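Local coordinates for endo-1,4-beta-xylanase (Pseudoalteromonas haloplanktis, PDB 1H12), which hydrolyses internal beta-1,4 linkages of xylan as a cold-adapted glycoside hydrolase of family 8, at residues N186-F191 and S256-S261. Sequence-based numbering, arbitrary orientation.
Sequences NQIIRF and SRLDGS
Ile188, on a short strand, faces Leu258, the second residue of a type I beta turn from Arg257 to Gly260; their CA atoms lie 7.5 Å apart, and no hydrogen bond joins the two backbones. The contact is a small apolar one in which isoleucine and leucine lie alongside each other, pointing opposite ways. Ile188 CG2 meets Leu258 CD2 at 3.8 Å, while Ile188 CD1 runs back along the leucine to lie 4.1 Å from Leu258 CB and equally near Leu258 O. With CG1 anti to the carbonyl carbon (chi1 -67°), CD1 is carried to that inner end of the leucine, and CG2, anti to the backbone N, is left to meet CD2. Beside this pair, Asn186 ND2 comes loosely within 4.3 Å of Leu258 CD1.

The turn that presents Leu258 is braced from within. Arg257 O accepts hydrogen bonds from Gly260 N, at 3.0 Å, and from Ser256 OG, the latter in the carbonyl plane on a lone pair. Next along the chain, Asp259 OD1 accepts from Ser261 N at 3.0 Å in an Asx turn and also from Ser261 OG, both on the same face of the carboxylate and well above its plane. Gly260, with a positive phi of 92°, closes the turn.

Asn197 OD1 accepts from Leu258 N, and Leu258 also touches Glu185. Ile188 packs further on Thr199 and His204. Helix 219-243 serves both segments: Gln227 and Lys231 bond to Gln187, His239 to Gly260 O and Lys242 to Ser261 OG, just past the turn. At one end of the family 8 (alpha/alpha)6 barrel, this surface packing sets the hairpin of strands 184-185 and 188-189, tightly closed by a type I' turn at Asn186 and Gln187, against the loop between helix 219-243 and strand 277-278.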
ATOM      1  N   ASN A 186      20.127  -4.019  -6.153  1.00 13.17           N
ATOM      2  CA  ASN A 186      20.092  -5.409  -6.638  1.00 15.58           C
ATOM      3  C   ASN A 186      18.658  -5.850  -6.949  1.00 13.17           C
ATOM      4  O   ASN A 186      18.276  -6.973  -6.610  1.00 14.35           O
ATOM      5  CB  ASN A 186      20.745  -6.396  -5.587  1.00 18.10           C
ATOM      6  CG  ASN A 186      22.218  -6.029  -5.162  1.00 23.59           C
ATOM      7  OD1 ASN A 186      22.962  -5.399  -5.958  1.00 27.34           O
ATOM      8  ND2 ASN A 186      22.591  -6.348  -3.843  1.00 27.93           N
ATOM      9  N   GLN A 187      17.838  -4.965  -7.549  1.00 11.45           N
ATOM     10  CA  GLN A 187      16.482  -5.305  -7.969  1.00 10.75           C
ATOM     11  C   GLN A 187      15.528  -5.566  -6.800  1.00  9.04           C
ATOM     12  O   GLN A 187      14.500  -6.141  -7.027  1.00 10.36           O
ATOM     13  CB  GLN A 187      16.489  -6.434  -8.983  1.00 10.90           C
ATOM     14  CG  GLN A 187      17.148  -6.029 -10.313  1.00 12.90           C
ATOM     15  CD  GLN A 187      17.232  -7.122 -11.313  1.00 13.22           C
ATOM     16  OE1 GLN A 187      17.629  -8.228 -10.931  1.00 17.22           O
ATOM     17  NE2 GLN A 187      16.696  -6.946 -12.492  1.00 12.63           N
ATOM     18  N   ILE A 188      15.872  -5.074  -5.622  1.00  8.88           N
ATOM     19  CA  ILE A 188      15.003  -5.100  -4.457  1.00  8.49           C
ATOM     20  C   ILE A 188      14.763  -3.659  -4.011  1.00  8.41           C
ATOM     21  O   ILE A 188      15.697  -2.865  -3.816  1.00  8.53           O
ATOM     22  CB  ILE A 188      15.608  -5.906  -3.312  1.00  9.67           C
ATOM     23  CG1 ILE A 188      15.662  -7.411  -3.742  1.00 14.79           C
ATOM     24  CG2 ILE A 188      14.762  -5.782  -2.069  1.00 10.81           C
ATOM     25  CD1 ILE A 188      16.346  -8.266  -2.827  1.00 20.83           C
ATOM     26  N   ILE A 189      13.487  -3.325  -3.801  1.00  7.91           N
ATOM     27  CA  ILE A 189      13.134  -1.970  -3.372  1.00  7.90           C
ATOM     28  C   ILE A 189      13.834  -1.597  -2.088  1.00  7.55           C
ATOM     29  O   ILE A 189      13.873  -2.351  -1.117  1.00  8.02           O
ATOM     30  CB  ILE A 189      11.594  -1.848  -3.295  1.00  7.52           C
ATOM     31  CG1 ILE A 189      11.141  -0.402  -3.186  1.00  8.18           C
ATOM     32  CG2 ILE A 189      11.002  -2.709  -2.206  1.00  8.17           C
ATOM     33  CD1 ILE A 189      11.267   0.417  -4.439  1.00  9.31           C
ATOM     34  N   ARG A 190      14.394  -0.395  -2.073  1.00  7.94           N
ATOM     35  CA  ARG A 190      15.067   0.125  -0.907  1.00  8.19           C
ATOM     36  C   ARG A 190      14.060   0.677   0.117  1.00  8.16           C
ATOM     37  O   ARG A 190      13.042   1.240  -0.212  1.00  8.71           O
ATOM     38  CB  ARG A 190      15.981   1.278  -1.325  1.00  8.78           C
ATOM     39  CG  ARG A 190      17.246   0.833  -2.027  1.00  9.58           C
ATOM     40  CD  ARG A 190      18.062   2.025  -2.489  1.00 10.56           C
ATOM     41  NE  ARG A 190      19.396   1.689  -2.963  1.00 11.63           N
ATOM     42  CZ  ARG A 190      20.437   1.449  -2.201  1.00 11.82           C
ATOM     43  NH1 ARG A 190      20.373   1.564  -0.892  1.00 12.14           N
ATOM     44  NH2 ARG A 190      21.584   1.062  -2.734  1.00 14.26           N
ATOM     45  N   PHE A 191      14.474   0.551   1.397  1.00  8.00           N
ATOM     46  CA  PHE A 191      13.925   1.422   2.408  1.00  8.22           C
ATOM     47  C   PHE A 191      14.467   2.830   2.304  1.00  8.59           C
ATOM     48  O   PHE A 191      13.730   3.800   2.496  1.00  8.95           O
ATOM     49  CB  PHE A 191      14.188   0.841   3.806  1.00  8.70           C
ATOM     50  CG  PHE A 191      13.600   1.705   4.895  1.00  9.30           C
ATOM     51  CD1 PHE A 191      12.260   1.735   5.123  1.00  9.49           C
ATOM     52  CD2 PHE A 191      14.434   2.480   5.693  1.00 12.34           C
ATOM     53  CE1 PHE A 191      11.739   2.506   6.129  1.00 11.76           C
ATOM     54  CE2 PHE A 191      13.909   3.283   6.664  1.00 14.92           C
ATOM     55  CZ  PHE A 191      12.575   3.266   6.900  1.00 13.80           C
ATOM     56  N   SER A 256      13.660  -5.624   6.948  1.00  7.97           N
ATOM     57  CA  SER A 256      14.288  -6.869   6.628  1.00  8.46           C
ATOM     58  C   SER A 256      15.585  -6.651   5.884  1.00  8.46           C
ATOM     59  O   SER A 256      15.720  -5.687   5.094  1.00  8.87           O
ATOM     60  CB  SER A 256      13.345  -7.691   5.704  1.00  9.58           C
ATOM     61  OG  SER A 256      13.861  -8.953   5.328  1.00 11.99           O
ATOM     62  N   ARG A 257      16.522  -7.556   6.047  1.00  8.82           N
ATOM     63  CA  ARG A 257      17.662  -7.633   5.153  1.00  9.26           C
ATOM     64  C   ARG A 257      17.243  -8.232   3.826  1.00 10.34           C
ATOM     65  O   ARG A 257      16.128  -8.742   3.676  1.00 10.53           O
ATOM     66  CB  ARG A 257      18.798  -8.470   5.809  1.00 11.65           C
ATOM     67  CG  ARG A 257      19.192  -7.906   7.145  1.00 12.48           C
ATOM     68  CD  ARG A 257      19.647  -6.484   6.998  1.00 13.26           C
ATOM     69  NE  ARG A 257      20.277  -5.933   8.208  1.00 14.61           N
ATOM     70  CZ  ARG A 257      20.768  -4.729   8.273  1.00 15.79           C
ATOM     71  NH1 ARG A 257      20.711  -3.919   7.219  1.00 17.49           N
ATOM     72  NH2 ARG A 257      21.321  -4.272   9.381  1.00 19.50           N
ATOM     73  N   LEU A 258      18.137  -8.202   2.834  1.00 10.94           N
ATOM     74  CA  LEU A 258      17.787  -8.652   1.486  1.00 11.54           C
ATOM     75  C   LEU A 258      17.615 -10.135   1.365  1.00 11.34           C
ATOM     76  O   LEU A 258      17.044 -10.601   0.413  1.00 13.38           O
ATOM     77  CB  LEU A 258      18.758  -8.068   0.478  1.00 12.66           C
ATOM     78  CG  LEU A 258      18.815  -6.566   0.392  1.00 15.81           C
ATOM     79  CD1 LEU A 258      19.600  -6.143  -0.828  1.00 19.75           C
ATOM     80  CD2 LEU A 258      17.551  -5.834   0.464  1.00 16.50           C
ATOM     81  N   ASP A 259      18.052 -10.900   2.381  1.00 12.36           N
ATOM     82  CA  ASP A 259      17.821 -12.336   2.464  1.00 12.84           C
ATOM     83  C   ASP A 259      16.508 -12.684   3.186  1.00 12.59           C
ATOM     84  O   ASP A 259      16.231 -13.872   3.427  1.00 13.78           O
ATOM     85  CB  ASP A 259      19.006 -13.061   3.055  1.00 14.02           C
ATOM     86  CG  ASP A 259      19.191 -12.786   4.483  1.00 15.36           C
ATOM     87  OD1 ASP A 259      18.503 -11.935   5.110  1.00 13.61           O
ATOM     88  OD2 ASP A 259      20.137 -13.355   5.100  1.00 22.22           O
ATOM     89  N   GLY A 260      15.746 -11.683   3.593  1.00 11.20           N
ATOM     90  CA  GLY A 260      14.503 -11.861   4.312  1.00 10.95           C
ATOM     91  C   GLY A 260      14.624 -11.853   5.812  1.00 10.24           C
ATOM     92  O   GLY A 260      13.601 -11.952   6.510  1.00 11.07           O
ATOM     93  N   SER A 261      15.826 -11.756   6.355  1.00 10.73           N
ATOM     94  CA  SER A 261      15.996 -11.789   7.785  1.00 11.66           C
ATOM     95  C   SER A 261      15.446 -10.519   8.424  1.00  9.68           C
ATOM     96  O   SER A 261      15.870  -9.417   8.058  1.00 10.19           O
ATOM     97  CB  SER A 261      17.499 -11.857   8.168  1.00 13.16           C
ATOM     98  OG  SER A 261      18.086 -13.035   7.694  1.00 16.32           O
TER